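VgrG protein (Vibrio cholerae, PDB 4E1F) acts as a toxin that cross-links G-actin through its actin cross-linking domain, which binds ADP together with manganese. Local coordinates at residues 14-19 with 93-98; 26-31 with 174-179; 276-281 with 349-354. The protein carries 1 engineered substitution. One frame throughout, in Å; residues are numbered along the deposited sequence.

Interaction 1. Residues 14-19 with 93-98; sequences PDFPTH and SYPCEM. With ADP (adenosine-5'-diphosphate), chain B.
Phe16 and Tyr94 both hold CG beside the backbone N and opposite the carbonyl carbon (chi1 -62° and -78°), and this swings their rings against each other. The pair is offset edge-to-face: the edge of Phe16 turns toward the face of Tyr94, with the planes at 75° and the centroids 5.8 Å apart. Phe16 CD1 also packs on Pro95 CD at 3.5 Å, the two side chains crossing at about a right angle. Farther along, the rings of Pro17 and Pro95 reach toward each other, their CD atoms 4.0 Å apart. The loop ahead of strand 19-20 is thus laid across the end of strand 85-97, where it helps to wall the ADP pocket of the actin cross-linking domain. One face of the Phe16 ring covers the nucleotide near C8, which lies 3.7 Å from Phe16 CD2. Pro95 CG rests 3.6 Å from ADP C5. At the ribose, Ser93 O accepts a 2.7 Å hydrogen bond from ADP O2', while Ser93 OG is bound to Ile27 N. Tyr94 OH donates to Pro14 O at 2.8 Å. This bond ties the phenol of Tyr94, a buried residue, to the loop backbone.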
loop_
_atom_site.group_PDB
_atom_site.type_symbol
_atom_site.label_atom_id
_atom_site.label_comp_id
_atom_site.label_asym_id
_atom_site.label_seq_id
_atom_site.Cartn_x
_atom_site.Cartn_y
_atom_site.Cartn_z
ATOM N N PRO A 14 -1.774 14.211 10.161
ATOM C CA PRO A 14 -0.706 14.600 9.230
ATOM C C PRO A 14 -0.619 13.647 8.039
ATOM O O PRO A 14 -0.951 12.450 8.163
ATOM C CB PRO A 14 0.560 14.555 10.096
ATOM C CG PRO A 14 0.063 14.696 11.514
ATOM C CD PRO A 14 -1.239 13.963 11.517
ATOM N N ASP A 15 -0.260 14.197 6.867
ATOM C CA ASP A 15 -0.024 13.419 5.650
ATOM C C ASP A 15 1.312 12.713 5.862
ATOM O O ASP A 15 2.155 13.224 6.598
ATOM C CB ASP A 15 0.114 14.337 4.421
ATOM C CG ASP A 15 -1.157 15.036 3.997
ATOM O OD1 ASP A 15 -2.148 14.331 3.681
ATOM O OD2 ASP A 15 -1.144 16.284 3.907
ATOM N N PHE A 16 1.524 11.571 5.209
ATOM C CA PHE A 16 2.791 10.862 5.335
ATOM C C PHE A 16 3.975 11.778 4.952
ATOM O O PHE A 16 3.867 12.506 3.957
ATOM C CB PHE A 16 2.832 9.627 4.390
ATOM C CG PHE A 16 1.815 8.522 4.593
ATOM C CD1 PHE A 16 1.668 7.906 5.832
ATOM C CD2 PHE A 16 1.063 8.042 3.524
ATOM C CE1 PHE A 16 0.761 6.853 6.009
ATOM C CE2 PHE A 16 0.154 6.983 3.699
ATOM C CZ PHE A 16 -0.006 6.411 4.948
ATOM N N PRO A 17 5.136 11.715 5.658
ATOM C CA PRO A 17 6.326 12.390 5.116
ATOM C C PRO A 17 6.637 11.713 3.760
ATOM O O PRO A 17 6.337 10.527 3.593
ATOM C CB PRO A 17 7.418 12.068 6.132
ATOM C CG PRO A 17 6.954 10.890 6.858
ATOM C CD PRO A 17 5.466 10.887 6.838
ATOM N N THR A 18 7.158 12.467 2.784
ATOM C CA THR A 18 7.441 11.993 1.418
ATOM C C THR A 18 8.910 11.649 1.161
ATOM O O THR A 18 9.191 10.760 0.349
ATOM C CB THR A 18 6.960 13.020 0.371
ATOM O OG1 THR A 18 7.569 14.286 0.652
ATOM C CG2 THR A 18 5.446 13.177 0.350
ATOM N N HIS A 19 9.845 12.361 1.842
ATOM C CA HIS A 19 11.293 12.168 1.653
ATOM C C HIS A 19 12.016 11.341 2.718
ATOM O O HIS A 19 11.852 11.590 3.914
ATOM C CB HIS A 19 12.008 13.526 1.508
ATOM C CG HIS A 19 13.445 13.368 1.090
ATOM N ND1 HIS A 19 13.799 13.250 -0.255
ATOM C CD2 HIS A 19 14.554 13.214 1.851
ATOM C CE1 HIS A 19 15.107 13.057 -0.258
ATOM N NE2 HIS A 19 15.606 13.027 0.987
ATOM N N SER A 93 1.077 2.834 9.726
ATOM C CA SER A 93 2.216 3.589 10.220
ATOM C C SER A 93 2.623 4.681 9.265
ATOM O O SER A 93 2.360 4.591 8.053
ATOM C CB SER A 93 3.398 2.664 10.508
ATOM O OG SER A 93 4.055 2.351 9.289
ATOM N N TYR A 94 3.250 5.724 9.823
ATOM C CA TYR A 94 3.876 6.767 9.039
ATOM C C TYR A 94 5.192 6.113 8.648
ATOM O O TYR A 94 5.790 5.424 9.496
ATOM C CB TYR A 94 4.102 8.012 9.904
ATOM C CG TYR A 94 2.815 8.782 10.071
ATOM C CD1 TYR A 94 1.931 8.487 11.108
ATOM C CD2 TYR A 94 2.430 9.744 9.140
ATOM C CE1 TYR A 94 0.716 9.156 11.237
ATOM C CE2 TYR A 94 1.219 10.427 9.266
ATOM C CZ TYR A 94 0.376 10.146 10.333
ATOM O OH TYR A 94 -0.814 10.816 10.467
ATOM N N PRO A 95 5.638 6.236 7.371
ATOM C CA PRO A 95 6.875 5.551 6.972
ATOM C C PRO A 95 8.098 6.048 7.752
ATOM O O PRO A 95 8.097 7.188 8.238
ATOM C CB PRO A 95 6.992 5.894 5.488
ATOM C CG PRO A 95 6.206 7.164 5.309
ATOM C CD PRO A 95 5.059 6.996 6.235
ATOM N N CYS A 96 9.124 5.194 7.872
ATOM C CA CYS A 96 10.388 5.536 8.515
ATOM C C CYS A 96 11.503 4.933 7.671
ATOM O O CYS A 96 11.207 4.233 6.694
ATOM C CB CYS A 96 10.434 5.032 9.957
ATOM S SG CYS A 96 10.372 3.234 10.136
ATOM N N GLU A 97 12.776 5.240 8.012
ATOM C CA GLU A 97 13.930 4.653 7.341
ATOM C C GLU A 97 13.980 3.177 7.708
ATOM O O GLU A 97 13.776 2.828 8.880
ATOM C CB GLU A 97 15.228 5.340 7.786
ATOM C CG GLU A 97 15.217 6.841 7.514
ATOM C CD GLU A 97 16.305 7.662 8.184
ATOM O OE1 GLU A 97 16.041 8.840 8.518
ATOM O OE2 GLU A 97 17.426 7.136 8.359
ATOM N N MET A 98 14.218 2.314 6.705
ATOM C CA MET A 98 14.268 0.856 6.882
ATOM C C MET A 98 15.272 0.398 7.921
ATOM O O MET A 98 15.013 -0.590 8.608
ATOM C CB MET A 98 14.568 0.142 5.556
ATOM C CG MET A 98 13.343 -0.135 4.768
ATOM S SD MET A 98 13.533 -1.408 3.513
ATOM C CE MET A 98 13.285 -2.872 4.466
HETATM P PB ADP B . -5.643 3.099 1.246
HETATM O O1B ADP B . -5.893 4.370 2.046
HETATM O O2B ADP B . -6.063 3.382 -0.200
HETATM O O3B ADP B . -6.621 2.012 1.818
HETATM P PA ADP B . -2.947 3.054 2.376
HETATM O O1A ADP B . -2.936 4.548 2.367
HETATM O O2A ADP B . -3.407 2.583 3.758
HETATM O O3A ADP B . -4.098 2.648 1.328
HETATM O "O5'" ADP B . -1.418 2.519 2.128
HETATM C "C5'" ADP B . -0.271 3.198 2.749
HETATM C "C4'" ADP B . 1.001 2.460 3.156
HETATM O "O4'" ADP B . 2.144 2.975 2.409
HETATM C "C3'" ADP B . 1.430 2.567 4.633
HETATM O "O3'" ADP B . 2.079 1.407 5.148
HETATM C "C2'" ADP B . 2.453 3.699 4.604
HETATM O "O2'" ADP B . 3.381 3.793 5.684
HETATM C "C1'" ADP B . 3.169 3.352 3.320
HETATM N N9 ADP B . 4.024 4.415 2.755
HETATM C C8 ADP B . 3.630 5.681 2.436
HETATM N N7 ADP B . 4.622 6.457 2.053
HETATM C C5 ADP B . 5.730 5.630 2.105
HETATM C C6 ADP B . 7.096 5.838 1.795
HETATM N N6 ADP B . 7.573 6.991 1.291
HETATM N N1 ADP B . 7.955 4.806 1.975
HETATM C C2 ADP B . 7.465 3.642 2.419
HETATM N N3 ADP B . 6.200 3.324 2.708
HETATM C C4 ADP B . 5.380 4.362 2.540
#

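Interaction 2. Residues 26-31 with 174-179; sequences GIQNEL and QATVGV. Engineered in segment 26-31: Gln28 (natural residue Glu). With ADP (adenosine-5'-diphosphate), chain B.
Gln28 and Gln174 stand on the same face of two antiparallel strands, and their side chains pass each other at a slant. Their amide planes are 63° apart, and Gln28 CB is 4.2 Å from Gln174 CB. Gln28 is an engineered residue (Glu in nature); its chain runs extended past the ribose toward the alpha-phosphate, with CG 3.8 Å from ADP O3'. Thr176 shares this face and turns to the sugar as well: its CB lies 3.7 Å from ADP O4'. Gly26, its partner, has no side chain, and its CA comes within 3.3 Å of ADP O2'. ADP O3' donates weakly to Ile27 O, at 3.5 Å. On the reverse face Ile27 and Ala175 make a non-hydrogen-bonded pair with a looser touch, CG2 of Ile27 to CB of Ala175 at 4.4 Å. The strands are joined by two hydrogen-bonded pairs. Gly26 and Thr176 exchange two bonds, that from Thr176 N to Gly26 O being 2.8 Å. Gln28 and Gln174 exchange two more, and Gln28 N meets Gln174 O almost straight, at 173°. The strands are therefore held mainly by backbone polar groups, while the Thr176 and Gln28 side chains pack along the nucleotide.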
loop_
_atom_site.group_PDB
_atom_site.type_symbol
_atom_site.label_atom_id
_atom_site.label_comp_id
_atom_site.label_asym_id
_atom_site.label_seq_id
_atom_site.Cartn_x
_atom_site.Cartn_y
_atom_site.Cartn_z
ATOM N N GLY A 26 6.839 1.185 5.548
ATOM C CA GLY A 26 5.568 1.433 6.200
ATOM C C GLY A 26 4.890 0.105 6.458
ATOM O O GLY A 26 5.139 -0.882 5.756
ATOM N N ILE A 27 4.059 0.055 7.486
ATOM C CA ILE A 27 3.313 -1.155 7.849
ATOM C C ILE A 27 1.815 -0.874 7.982
ATOM O O ILE A 27 1.415 0.236 8.360
ATOM C CB ILE A 27 3.894 -1.893 9.107
ATOM C CG1 ILE A 27 3.818 -1.018 10.397
ATOM C CG2 ILE A 27 5.331 -2.422 8.838
ATOM C CD1 ILE A 27 4.030 -1.770 11.744
ATOM N N GLN A 28 0.987 -1.880 7.662
ATOM C CA GLN A 28 -0.473 -1.819 7.789
ATOM C C GLN A 28 -0.887 -2.997 8.642
ATOM O O GLN A 28 -0.421 -4.115 8.405
ATOM C CB GLN A 28 -1.107 -1.945 6.420
ATOM C CG GLN A 28 -1.033 -0.683 5.588
ATOM C CD GLN A 28 -1.575 -0.946 4.207
ATOM O OE1 GLN A 28 -2.794 -0.843 3.953
ATOM N NE2 GLN A 28 -0.690 -1.340 3.303
ATOM N N ASN A 29 -1.713 -2.748 9.678
ATOM C CA ASN A 29 -2.069 -3.782 10.639
ATOM C C ASN A 29 -3.571 -3.744 10.982
ATOM O O ASN A 29 -4.038 -2.859 11.723
ATOM C CB ASN A 29 -1.178 -3.570 11.885
ATOM C CG ASN A 29 -1.306 -4.581 13.000
ATOM O OD1 ASN A 29 -1.324 -5.800 12.785
ATOM N ND2 ASN A 29 -1.281 -4.090 14.235
ATOM N N GLU A 30 -4.324 -4.721 10.448
ATOM C CA GLU A 30 -5.760 -4.808 10.705
ATOM C C GLU A 30 -6.024 -5.441 12.077
ATOM O O GLU A 30 -5.451 -6.491 12.387
ATOM C CB GLU A 30 -6.480 -5.535 9.565
ATOM C CG GLU A 30 -7.988 -5.332 9.542
ATOM C CD GLU A 30 -8.703 -6.155 8.487
ATOM O OE1 GLU A 30 -9.805 -5.745 8.058
ATOM O OE2 GLU A 30 -8.158 -7.207 8.079
ATOM N N LEU A 31 -6.801 -4.759 12.934
ATOM C CA LEU A 31 -7.086 -5.274 14.272
ATOM C C LEU A 31 -8.219 -6.266 14.290
ATOM O O LEU A 31 -9.163 -6.155 13.508
ATOM C CB LEU A 31 -7.407 -4.129 15.244
ATOM C CG LEU A 31 -6.327 -3.088 15.472
ATOM C CD1 LEU A 31 -6.838 -2.001 16.318
ATOM C CD2 LEU A 31 -5.054 -3.701 16.076
ATOM N N GLN A 174 0.393 -6.094 6.378
ATOM C CA GLN A 174 1.129 -5.782 5.155
ATOM C C GLN A 174 2.291 -4.841 5.455
ATOM O O GLN A 174 2.314 -4.209 6.504
ATOM C CB GLN A 174 0.218 -5.175 4.097
ATOM C CG GLN A 174 -0.586 -6.223 3.372
ATOM C CD GLN A 174 -2.019 -5.822 3.296
ATOM O OE1 GLN A 174 -2.397 -4.909 2.563
ATOM N NE2 GLN A 174 -2.851 -6.508 4.062
ATOM N N ALA A 175 3.248 -4.754 4.520
ATOM C CA ALA A 175 4.373 -3.846 4.610
ATOM C C ALA A 175 4.555 -3.234 3.241
ATOM O O ALA A 175 4.286 -3.884 2.232
ATOM C CB ALA A 175 5.635 -4.583 5.054
ATOM N N THR A 176 4.955 -1.969 3.211
ATOM C CA THR A 176 5.223 -1.218 1.992
ATOM C C THR A 176 6.670 -0.734 2.040
ATOM O O THR A 176 7.048 -0.026 2.979
ATOM C CB THR A 176 4.214 -0.056 1.804
ATOM O OG1 THR A 176 2.903 -0.592 1.616
ATOM C CG2 THR A 176 4.562 0.847 0.585
ATOM N N VAL A 177 7.471 -1.104 1.031
ATOM C CA VAL A 177 8.877 -0.692 0.948
ATOM C C VAL A 177 9.038 0.329 -0.177
ATOM O O VAL A 177 8.525 0.116 -1.272
ATOM C CB VAL A 177 9.832 -1.912 0.775
ATOM C CG1 VAL A 177 11.268 -1.479 0.470
ATOM C CG2 VAL A 177 9.810 -2.805 2.011
ATOM N N GLY A 178 9.758 1.409 0.106
ATOM C CA GLY A 178 10.062 2.446 -0.865
ATOM C C GLY A 178 11.556 2.470 -1.120
ATOM O O GLY A 178 12.342 2.422 -0.170
ATOM N N VAL A 179 11.958 2.469 -2.413
ATOM C CA VAL A 179 13.362 2.490 -2.826
ATOM C C VAL A 179 13.561 3.512 -3.941
ATOM O O VAL A 179 12.613 3.813 -4.668
ATOM C CB VAL A 179 13.910 1.087 -3.261
ATOM C CG1 VAL A 179 13.913 0.072 -2.108
ATOM C CG2 VAL A 179 13.170 0.548 -4.479
HETATM P PB ADP B . -5.643 3.099 1.246
HETATM O O1B ADP B . -5.893 4.370 2.046
HETATM O O2B ADP B . -6.063 3.382 -0.200
HETATM O O3B ADP B . -6.621 2.012 1.818
HETATM P PA ADP B . -2.947 3.054 2.376
HETATM O O1A ADP B . -2.936 4.548 2.367
HETATM O O2A ADP B . -3.407 2.583 3.758
HETATM O O3A ADP B . -4.098 2.648 1.328
HETATM O "O5'" ADP B . -1.418 2.519 2.128
HETATM C "C5'" ADP B . -0.271 3.198 2.749
HETATM C "C4'" ADP B . 1.001 2.460 3.156
HETATM O "O4'" ADP B . 2.144 2.975 2.409
HETATM C "C3'" ADP B . 1.430 2.567 4.633
HETATM O "O3'" ADP B . 2.079 1.407 5.148
HETATM C "C2'" ADP B . 2.453 3.699 4.604
HETATM O "O2'" ADP B . 3.381 3.793 5.684
HETATM C "C1'" ADP B . 3.169 3.352 3.320
HETATM N N9 ADP B . 4.024 4.415 2.755
HETATM C C8 ADP B . 3.630 5.681 2.436
HETATM N N7 ADP B . 4.622 6.457 2.053
HETATM C C5 ADP B . 5.730 5.630 2.105
HETATM C C6 ADP B . 7.096 5.838 1.795
HETATM N N6 ADP B . 7.573 6.991 1.291
HETATM N N1 ADP B . 7.955 4.806 1.975
HETATM C C2 ADP B . 7.465 3.642 2.419
HETATM N N3 ADP B . 6.200 3.324 2.708
HETATM C C4 ADP B . 5.380 4.362 2.540
#

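Interaction 3. Residues 276-281 with 349-354; sequences EILPRT and LFEFRT. With ADP (adenosine-5'-diphosphate), chain B; SO4 (sulfate ion), chain H.
Leu349 O is gripped by two donors: Arg280 N at 2.8 Å and a bridging water (water 3) at 2.7 Å, which in turn accepts from Thr281 N. Leu349 N is held too, by Thr281 OG1, a hydroxyl that also bonds to Ile333 O. Further along the ladder, Leu278 and Glu351 exchange two backbone bonds, and Arg353 N donates to Glu276 O. The carboxylate of Glu351 lies between two arginines. Its chain is extended, with CG opposite the backbone N (chi1 -177°), which carries the acid out to both. Arg353 NH1 meets OE2 of Glu351 on the syn side at 2.7 Å. The salt bridge from Arg280 NE to Glu351 OE1 is long, 3.9 Å, with the flat groups 83° apart, and water 2 bridges the two atoms. Arg280 NH1 is bound to His331 O. Arg353 also grips a sulfate ion, probably from the crystallisation liquor, through NH1 and through NH2, the latter 2.8 Å from sulfate O2. On the other face, Ile277 lies side by side with Phe352, its CD1 3.6 Å from Phe352 CE2. Its CG2 also packs on Phe350 CB at 3.7 Å. Helix 190-196 covers these side chains through Leu195. This is a short antiparallel strand pair, apolar on its Ile277 face and salt-bridged on its Glu351 face, whose Leu349 end forms part of the ADP pocket wall.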
loop_
_atom_site.group_PDB
_atom_site.type_symbol
_atom_site.label_atom_id
_atom_site.label_comp_id
_atom_site.label_asym_id
_atom_site.label_seq_id
_atom_site.Cartn_x
_atom_site.Cartn_y
_atom_site.Cartn_z
ATOM N N GLU A 276 1.738 -10.300 -5.650
ATOM C CA GLU A 276 2.490 -10.671 -4.428
ATOM C C GLU A 276 3.226 -9.453 -3.851
ATOM O O GLU A 276 3.017 -9.086 -2.689
ATOM C CB GLU A 276 3.439 -11.859 -4.639
ATOM C CG GLU A 276 2.717 -13.125 -5.073
ATOM C CD GLU A 276 3.564 -14.371 -5.248
ATOM O OE1 GLU A 276 3.106 -15.282 -5.970
ATOM O OE2 GLU A 276 4.671 -14.447 -4.667
ATOM N N ILE A 277 4.087 -8.846 -4.669
ATOM C CA ILE A 277 4.828 -7.619 -4.373
ATOM C C ILE A 277 4.177 -6.649 -5.371
ATOM O O ILE A 277 4.423 -6.709 -6.579
ATOM C CB ILE A 277 6.369 -7.795 -4.546
ATOM C CG1 ILE A 277 6.923 -8.886 -3.594
ATOM C CG2 ILE A 277 7.110 -6.443 -4.378
ATOM C CD1 ILE A 277 8.455 -9.191 -3.704
ATOM N N LEU A 278 3.242 -5.850 -4.852
ATOM C CA LEU A 278 2.418 -4.936 -5.636
ATOM C C LEU A 278 3.030 -3.551 -5.845
ATOM O O LEU A 278 3.209 -2.820 -4.868
ATOM C CB LEU A 278 1.018 -4.841 -4.993
ATOM C CG LEU A 278 0.019 -3.860 -5.605
ATOM C CD1 LEU A 278 -0.538 -4.374 -6.963
ATOM C CD2 LEU A 278 -1.086 -3.511 -4.600
ATOM N N PRO A 279 3.319 -3.149 -7.122
ATOM C CA PRO A 279 3.840 -1.788 -7.357
ATOM C C PRO A 279 2.748 -0.813 -6.936
ATOM O O PRO A 279 1.572 -1.079 -7.192
ATOM C CB PRO A 279 4.081 -1.743 -8.872
ATOM C CG PRO A 279 4.213 -3.187 -9.280
ATOM C CD PRO A 279 3.223 -3.905 -8.385
ATOM N N ARG A 280 3.132 0.243 -6.192
ATOM C CA ARG A 280 2.222 1.240 -5.620
ATOM C C ARG A 280 2.416 2.604 -6.251
ATOM O O ARG A 280 1.743 3.553 -5.866
ATOM C CB ARG A 280 2.480 1.332 -4.101
ATOM C CG ARG A 280 1.972 0.091 -3.310
ATOM C CD ARG A 280 0.456 -0.030 -3.185
ATOM N NE ARG A 280 -0.133 1.103 -2.459
ATOM C CZ ARG A 280 -0.788 2.101 -3.044
ATOM N NH1 ARG A 280 -0.982 2.097 -4.359
ATOM N NH2 ARG A 280 -1.279 3.095 -2.321
ATOM N N THR A 281 3.390 2.731 -7.148
ATOM C CA THR A 281 3.733 3.989 -7.813
ATOM C C THR A 281 3.407 3.868 -9.305
ATOM O O THR A 281 3.657 2.826 -9.912
ATOM C CB THR A 281 5.237 4.317 -7.567
ATOM O OG1 THR A 281 5.507 4.325 -6.157
ATOM C CG2 THR A 281 5.681 5.657 -8.197
ATOM N N LEU A 349 7.410 2.609 -4.775
ATOM C CA LEU A 349 6.929 1.808 -3.657
ATOM C C LEU A 349 6.274 0.492 -4.029
ATOM O O LEU A 349 5.684 0.364 -5.104
ATOM C CB LEU A 349 5.973 2.659 -2.818
ATOM C CG LEU A 349 6.580 3.595 -1.761
ATOM C CD1 LEU A 349 7.394 4.728 -2.396
ATOM C CD2 LEU A 349 5.478 4.239 -0.964
ATOM N N PHE A 350 6.399 -0.493 -3.132
ATOM C CA PHE A 350 5.873 -1.830 -3.332
ATOM C C PHE A 350 5.187 -2.347 -2.074
ATOM O O PHE A 350 5.761 -2.311 -0.983
ATOM C CB PHE A 350 7.012 -2.772 -3.735
ATOM C CG PHE A 350 7.724 -2.286 -4.973
ATOM C CD1 PHE A 350 7.224 -2.576 -6.238
ATOM C CD2 PHE A 350 8.830 -1.447 -4.873
ATOM C CE1 PHE A 350 7.837 -2.063 -7.381
ATOM C CE2 PHE A 350 9.446 -0.936 -6.016
ATOM C CZ PHE A 350 8.958 -1.260 -7.259
ATOM N N GLU A 351 3.971 -2.877 -2.234
ATOM C CA GLU A 351 3.254 -3.448 -1.117
ATOM C C GLU A 351 3.458 -4.942 -1.067
ATOM O O GLU A 351 3.214 -5.635 -2.049
ATOM C CB GLU A 351 1.760 -3.103 -1.223
ATOM C CG GLU A 351 0.909 -3.582 -0.056
ATOM C CD GLU A 351 -0.573 -3.304 -0.246
ATOM O OE1 GLU A 351 -0.944 -2.127 -0.441
ATOM O OE2 GLU A 351 -1.373 -4.262 -0.166
ATOM N N PHE A 352 3.888 -5.447 0.091
ATOM C CA PHE A 352 4.009 -6.891 0.311
ATOM C C PHE A 352 2.627 -7.345 0.797
ATOM O O PHE A 352 2.239 -7.047 1.937
ATOM C CB PHE A 352 5.136 -7.216 1.319
ATOM C CG PHE A 352 6.514 -7.028 0.727
ATOM C CD1 PHE A 352 7.093 -5.762 0.652
ATOM C CD2 PHE A 352 7.226 -8.111 0.223
ATOM C CE1 PHE A 352 8.349 -5.582 0.058
ATOM C CE2 PHE A 352 8.516 -7.935 -0.314
ATOM C CZ PHE A 352 9.058 -6.671 -0.406
ATOM N N ARG A 353 1.872 -8.021 -0.094
ATOM C CA ARG A 353 0.496 -8.466 0.175
ATOM C C ARG A 353 0.415 -9.390 1.388
ATOM O O ARG A 353 -0.549 -9.344 2.151
ATOM C CB ARG A 353 -0.123 -9.072 -1.089
ATOM C CG ARG A 353 -0.234 -8.045 -2.250
ATOM C CD ARG A 353 -1.249 -6.929 -1.948
ATOM N NE ARG A 353 -2.615 -7.462 -1.846
ATOM C CZ ARG A 353 -3.682 -6.765 -1.473
ATOM N NH1 ARG A 353 -3.565 -5.491 -1.135
ATOM N NH2 ARG A 353 -4.882 -7.331 -1.470
ATOM N N THR A 354 1.463 -10.210 1.565
ATOM C CA THR A 354 1.742 -11.115 2.687
ATOM C C THR A 354 3.149 -10.678 3.152
ATOM O O THR A 354 4.028 -10.512 2.314
ATOM C CB THR A 354 1.729 -12.584 2.186
ATOM O OG1 THR A 354 0.396 -12.907 1.812
ATOM C CG2 THR A 354 2.211 -13.583 3.239
HETATM P PB ADP B . -5.643 3.099 1.246
HETATM O O1B ADP B . -5.893 4.370 2.046
HETATM O O2B ADP B . -6.063 3.382 -0.200
HETATM O O3B ADP B . -6.621 2.012 1.818
HETATM P PA ADP B . -2.947 3.054 2.376
HETATM O O1A ADP B . -2.936 4.548 2.367
HETATM O O2A ADP B . -3.407 2.583 3.758
HETATM O O3A ADP B . -4.098 2.648 1.328
HETATM O "O5'" ADP B . -1.418 2.519 2.128
HETATM C "C5'" ADP B . -0.271 3.198 2.749
HETATM C "C4'" ADP B . 1.001 2.460 3.156
HETATM O "O4'" ADP B . 2.144 2.975 2.409
HETATM C "C3'" ADP B . 1.430 2.567 4.633
HETATM O "O3'" ADP B . 2.079 1.407 5.148
HETATM C "C2'" ADP B . 2.453 3.699 4.604
HETATM O "O2'" ADP B . 3.381 3.793 5.684
HETATM C "C1'" ADP B . 3.169 3.352 3.320
HETATM N N9 ADP B . 4.024 4.415 2.755
HETATM C C8 ADP B . 3.630 5.681 2.436
HETATM N N7 ADP B . 4.622 6.457 2.053
HETATM C C5 ADP B . 5.730 5.630 2.105
HETATM C C6 ADP B . 7.096 5.838 1.795
HETATM N N6 ADP B . 7.573 6.991 1.291
HETATM N N1 ADP B . 7.955 4.806 1.975
HETATM C C2 ADP B . 7.465 3.642 2.419
HETATM N N3 ADP B . 6.200 3.324 2.708
HETATM C C4 ADP B . 5.380 4.362 2.540
HETATM S S SO4 H . -7.108 -4.397 -0.380
HETATM O O1 SO4 H . -8.013 -3.993 0.685
HETATM O O2 SO4 H . -7.075 -5.851 -0.463
HETATM O O3 SO4 H . -7.561 -3.804 -1.640
HETATM O O4 SO4 H . -5.763 -3.906 -0.075
HETATM O O HOH W 1 3.635 -10.866 -0.658
HETATM O O HOH W 2 0.800 0.476 0.225
HETATM O O HOH W 3 6.000 0.918 -7.744
#

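The three contacts follow one another across neighbouring strands. Strand 85-97 of interaction 1 lies beside strand 24-30 of interaction 2, and Ser93 OG meets Ile27 N at 2.9 Å. On the far side of interaction 2, strand 173-180 pairs with strand 344-352 of interaction 3, where Ala175 O is 2.7 Å from Phe352 N. Centres of interactions 1 and 2 are about 11 Å apart, those of 2 and 3 about 9 Å. Interactions 1 and 3 do not touch; their nearest atoms are about 7 Å apart. ADP joins all three. Pro95 and Leu349 lie over opposite faces of its adenine, Leu349 CD2 3.4 Å from ADP C5, while interaction 2, with Ser93 of interaction 1, lines the ribose.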